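Local coordinates for protein D-glycero-D-manno-heptose 1-phosphate kinase (Bacteroides thetaiotaomicron, PDB 3K85) that is a GHMP-family kinase that probably uses ATP to phosphorylate D-glycero-D-manno-heptose 1-phosphate, at residues 70-75 and 83-88; 253-258 and 288-293. All blocks are in the same frame, centred on the assembly; numbering follows the deposited sequence.

Contact 1 (70-75 and 83-88); sequences SQLEID and GVYNRI
The side-chain amide of N86, on helix 79-91, docks against the backbone of the loop that leads from strand 62-67 into this same helix, and its two ends grip a single loop residue, L72. OD1 of N86 accepts from the backbone N of L72 at 2.6 Å, with the donor N tilted 23° from the plane of the side-chain carbonyl. The other end donates: ND2 of N86 reaches the backbone O of L72 at 2.9 Å, arriving on a lone pair of that backbone carbonyl, in its plane, at a C=O...N angle of 135°. Because both backbone polar groups of one loop residue are used, the pair closes a ring that fixes the rotation of the buried amide. CG of N86 lies anti to its backbone carbonyl carbon (chi1 -70°), which swings the amide across to the loop although the CB itself does not face it. CD1 of I74 flanks the amide, 3.6 Å from ND2 of N86, while CA of Q71 lies 3.2 Å from its OD1. A leucine in place of N86 would probably leave the N-H and C=O of L72 without these mates and free this part of the loop to shift. Y85, the residue before N86, directs its CB at the loop: its CD2 lies 4.1 Å from CD1 of L72, the two side chains crossing at about a right angle, and its CE2 is 3.8 Å from the backbone O of S70. The ring's hydroxyl is hydrogen-bonded to O of M69 and N of K97, tying the loop's start to the segment after the helix. V84 and I88 pack on helix 115-131, and V84 also meets helix 137-151, so helix 79-91 lies between the loop and these two helices.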
# COMPACT_ATOMS: atom_id res chain seq x y z
N SER A 70 -28.81 -23.90 -18.63
CA SER A 70 -28.70 -23.15 -17.38
C SER A 70 -27.43 -23.60 -16.68
O SER A 70 -26.78 -22.84 -15.97
CB SER A 70 -29.90 -23.42 -16.47
OG SER A 70 -31.05 -22.74 -16.92
N GLN A 71 -27.08 -24.86 -16.88
CA GLN A 71 -25.88 -25.43 -16.29
C GLN A 71 -25.17 -26.23 -17.38
O GLN A 71 -25.81 -26.64 -18.34
CB GLN A 71 -26.23 -26.35 -15.12
CG GLN A 71 -26.87 -25.68 -13.91
CD GLN A 71 -25.92 -24.76 -13.17
OE1 GLN A 71 -25.73 -23.61 -13.56
NE2 GLN A 71 -25.31 -25.27 -12.12
N LEU A 72 -23.87 -26.42 -17.24
CA LEU A 72 -23.11 -27.19 -18.21
C LEU A 72 -22.34 -28.30 -17.51
O LEU A 72 -21.63 -28.07 -16.54
CB LEU A 72 -22.13 -26.31 -18.99
CG LEU A 72 -22.71 -25.33 -20.01
CD1 LEU A 72 -21.57 -24.54 -20.66
CD2 LEU A 72 -23.50 -26.07 -21.07
N GLU A 73 -22.50 -29.51 -18.03
CA GLU A 73 -21.85 -30.68 -17.48
C GLU A 73 -20.33 -30.59 -17.51
O GLU A 73 -19.73 -30.30 -18.54
CB GLU A 73 -22.33 -31.92 -18.25
CG GLU A 73 -22.05 -31.90 -19.77
CD GLU A 73 -22.63 -30.68 -20.51
OE1 GLU A 73 -23.87 -30.46 -20.45
OE2 GLU A 73 -21.85 -29.95 -21.18
N ILE A 74 -19.69 -30.85 -16.38
CA ILE A 74 -18.24 -30.80 -16.34
C ILE A 74 -17.67 -32.05 -17.03
O ILE A 74 -17.37 -33.05 -16.38
CB ILE A 74 -17.73 -30.69 -14.86
CG1 ILE A 74 -17.98 -29.28 -14.34
CG2 ILE A 74 -16.24 -30.97 -14.78
CD1 ILE A 74 -19.41 -28.82 -14.41
N ASP A 75 -17.53 -31.97 -18.36
CA ASP A 75 -16.99 -33.07 -19.15
C ASP A 75 -15.53 -33.33 -18.83
O ASP A 75 -15.08 -34.47 -18.79
CB ASP A 75 -17.06 -32.76 -20.65
CG ASP A 75 -18.47 -32.57 -21.14
OD1 ASP A 75 -19.30 -33.48 -20.94
OD2 ASP A 75 -18.75 -31.51 -21.75
N GLY A 83 -17.26 -24.00 -14.95
CA GLY A 83 -17.41 -23.75 -13.53
C GLY A 83 -17.91 -22.33 -13.25
O GLY A 83 -18.87 -22.12 -12.50
N VAL A 84 -17.26 -21.34 -13.86
CA VAL A 84 -17.65 -19.96 -13.65
C VAL A 84 -19.05 -19.72 -14.15
O VAL A 84 -19.89 -19.18 -13.44
CB VAL A 84 -16.69 -18.99 -14.37
CG1 VAL A 84 -17.15 -17.56 -14.15
CG2 VAL A 84 -15.27 -19.19 -13.84
N TYR A 85 -19.31 -20.12 -15.39
CA TYR A 85 -20.63 -19.94 -15.97
C TYR A 85 -21.73 -20.57 -15.10
O TYR A 85 -22.79 -19.97 -14.89
CB TYR A 85 -20.69 -20.55 -17.36
CG TYR A 85 -22.08 -20.51 -17.95
CD1 TYR A 85 -22.62 -19.32 -18.41
CD2 TYR A 85 -22.88 -21.66 -17.98
CE1 TYR A 85 -23.93 -19.25 -18.88
CE2 TYR A 85 -24.19 -21.60 -18.44
CZ TYR A 85 -24.71 -20.40 -18.89
OH TYR A 85 -26.01 -20.31 -19.32
N ASN A 86 -21.49 -21.77 -14.59
CA ASN A 86 -22.50 -22.44 -13.77
C ASN A 86 -22.75 -21.68 -12.46
O ASN A 86 -23.90 -21.37 -12.11
CB ASN A 86 -22.08 -23.89 -13.46
CG ASN A 86 -22.13 -24.79 -14.70
OD1 ASN A 86 -22.91 -24.55 -15.63
ND2 ASN A 86 -21.32 -25.83 -14.70
N ARG A 87 -21.66 -21.38 -11.76
CA ARG A 87 -21.69 -20.66 -10.50
C ARG A 87 -22.44 -19.34 -10.62
O ARG A 87 -23.24 -19.00 -9.74
CB ARG A 87 -20.26 -20.39 -10.02
CG ARG A 87 -20.13 -20.10 -8.53
CD ARG A 87 -20.29 -21.37 -7.71
NE ARG A 87 -19.70 -21.23 -6.38
CZ ARG A 87 -20.18 -20.42 -5.45
NH1 ARG A 87 -21.27 -19.71 -5.71
NH2 ARG A 87 -19.57 -20.31 -4.28
N ILE A 88 -22.20 -18.60 -11.70
CA ILE A 88 -22.86 -17.31 -11.92
C ILE A 88 -24.34 -17.50 -12.23
O ILE A 88 -25.19 -16.70 -11.82
CB ILE A 88 -22.20 -16.47 -13.09
CG1 ILE A 88 -20.77 -16.06 -12.73
CG2 ILE A 88 -23.00 -15.20 -13.34
CD1 ILE A 88 -20.67 -15.25 -11.45

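Contact 2 (253-258 and 288-293); sequences EFARIL and GAMAGK
Helix-on-sheet packing defines this contact: helix 251-264 lies against strand 291-294, an outermost strand, within this chain, of the three-stranded antiparallel sheet in the C-terminal GHMP kinase region. The local axes approach to 7.4 Å and cross at 55°, and the side-chain contacts are mainly apolar, with 267 Å² buried in total. A classic beta bulge is formed where M290 and A291 both face V306 of strand 303-306. Both also have their CB directed at the helix. A255 meets the first of them: its CB is 4.0 Å from CB of M290, a selenomethionine, and equally far from its SE, which chi1 (-76°, CG anti to the backbone carbonyl carbon) and an extended chi2 place there. A291, one residue on, sets its methyl between two helix residues, with its CB 3.4 Å from the backbone O of A255 and 4.0 Å from CB of L258. Small side chains at A255 and A291 suit this close approach, their CA atoms being only 5.6 Å apart. L258 and F254 also touch M304 and V306 on the middle strand, and F254 and I257 pack on helix 230-246, placing helix 251-264 against both that helix and the sheet. At the far end, the aliphatic chain of K293 crosses L258 at about a right angle, and CD2 of L258 sits 3.6 Å from CB of K293 and a tight 3.4 Å from its CE.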
# COMPACT_ATOMS: atom_id res chain seq x y z
N GLU A 253 19.26 -7.95 1.09
CA GLU A 253 18.63 -8.65 2.20
C GLU A 253 17.60 -9.63 1.65
O GLU A 253 17.41 -10.71 2.20
CB GLU A 253 17.96 -7.67 3.15
CG GLU A 253 17.25 -8.34 4.33
CD GLU A 253 18.20 -9.14 5.23
OE1 GLU A 253 17.71 -9.73 6.22
OE2 GLU A 253 19.42 -9.17 4.95
N PHE A 254 16.95 -9.25 0.55
CA PHE A 254 15.95 -10.12 -0.06
C PHE A 254 16.65 -11.37 -0.57
O PHE A 254 16.15 -12.49 -0.45
CB PHE A 254 15.23 -9.39 -1.20
CG PHE A 254 14.25 -10.26 -1.96
CD1 PHE A 254 13.33 -11.05 -1.28
CD2 PHE A 254 14.27 -10.28 -3.35
CE1 PHE A 254 12.43 -11.86 -1.98
CE2 PHE A 254 13.38 -11.08 -4.06
CZ PHE A 254 12.45 -11.87 -3.38
N ALA A 255 17.83 -11.18 -1.15
CA ALA A 255 18.61 -12.29 -1.68
C ALA A 255 18.97 -13.24 -0.53
O ALA A 255 18.81 -14.46 -0.62
CB ALA A 255 19.88 -11.76 -2.37
N ARG A 256 19.45 -12.67 0.57
CA ARG A 256 19.82 -13.48 1.72
C ARG A 256 18.64 -14.35 2.17
O ARG A 256 18.77 -15.56 2.31
CB ARG A 256 20.28 -12.59 2.87
CG ARG A 256 20.95 -13.35 4.00
CD ARG A 256 21.19 -12.47 5.22
NE ARG A 256 19.93 -12.09 5.87
CZ ARG A 256 19.02 -12.97 6.29
NH1 ARG A 256 19.24 -14.27 6.14
NH2 ARG A 256 17.91 -12.54 6.86
N ILE A 257 17.49 -13.71 2.38
CA ILE A 257 16.30 -14.43 2.83
C ILE A 257 15.94 -15.57 1.88
O ILE A 257 15.58 -16.66 2.32
CB ILE A 257 15.10 -13.47 2.99
CG1 ILE A 257 15.44 -12.40 4.03
CG2 ILE A 257 13.86 -14.23 3.43
CD1 ILE A 257 14.38 -11.34 4.16
N LEU A 258 16.03 -15.32 0.58
CA LEU A 258 15.75 -16.35 -0.40
C LEU A 258 16.79 -17.46 -0.31
O LEU A 258 16.48 -18.65 -0.44
CB LEU A 258 15.77 -15.78 -1.81
CG LEU A 258 14.49 -15.18 -2.38
CD1 LEU A 258 14.75 -14.72 -3.80
CD2 LEU A 258 13.38 -16.21 -2.36
N GLY A 288 26.11 -19.45 -11.06
CA GLY A 288 26.09 -18.49 -9.97
C GLY A 288 25.29 -17.20 -10.13
O GLY A 288 25.21 -16.61 -11.21
N ALA A 289 24.70 -16.78 -9.02
CA ALA A 289 23.90 -15.56 -8.91
C ALA A 289 23.94 -15.29 -7.41
O ALA A 289 24.89 -15.69 -6.74
CB ALA A 289 22.47 -15.81 -9.37
N MSE A 290 22.93 -14.63 -6.86
CA MSE A 290 22.94 -14.37 -5.42
C MSE A 290 22.09 -15.36 -4.66
O MSE A 290 22.38 -15.70 -3.51
CB MSE A 290 22.46 -12.96 -5.11
CG MSE A 290 23.47 -11.88 -5.40
SE MSE A 290 22.93 -10.26 -4.52
CE MSE A 290 21.67 -9.60 -5.83
N ALA A 291 21.02 -15.82 -5.30
CA ALA A 291 20.11 -16.77 -4.69
C ALA A 291 19.08 -17.22 -5.71
O ALA A 291 18.92 -16.62 -6.76
CB ALA A 291 19.41 -16.14 -3.49
N GLY A 292 18.38 -18.30 -5.38
CA GLY A 292 17.35 -18.82 -6.27
C GLY A 292 16.23 -19.38 -5.43
O GLY A 292 16.40 -19.63 -4.24
N LYS A 293 15.07 -19.59 -6.06
CA LYS A 293 13.90 -20.13 -5.37
C LYS A 293 13.00 -20.81 -6.39
O LYS A 293 12.69 -20.22 -7.43
CB LYS A 293 13.14 -19.00 -4.66
CG LYS A 293 11.79 -19.42 -4.08
CD LYS A 293 10.71 -18.38 -4.37
CE LYS A 293 10.38 -17.54 -3.16
NZ LYS A 293 9.70 -18.33 -2.09

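Contact 1 closes before contact 2 opens along the chain, and the two lie on opposite sides of its centre: their own centres are 43 Å apart and their nearest atoms about 28 Å. They share no helix or strand. Segments 70-75 and 83-88 join a loop to helix 79-91, which belongs to the N-terminal GHMP kinase region, whereas 253-258 and 288-293 both fall in the C-terminal region and pack a helix on the three-stranded sheet. Contact 1 joins segments eight residues apart at their closest ends, contact 2 segments thirty apart. Each therefore lies within its own part of the kinase, and neither forms a direct bridge to the other.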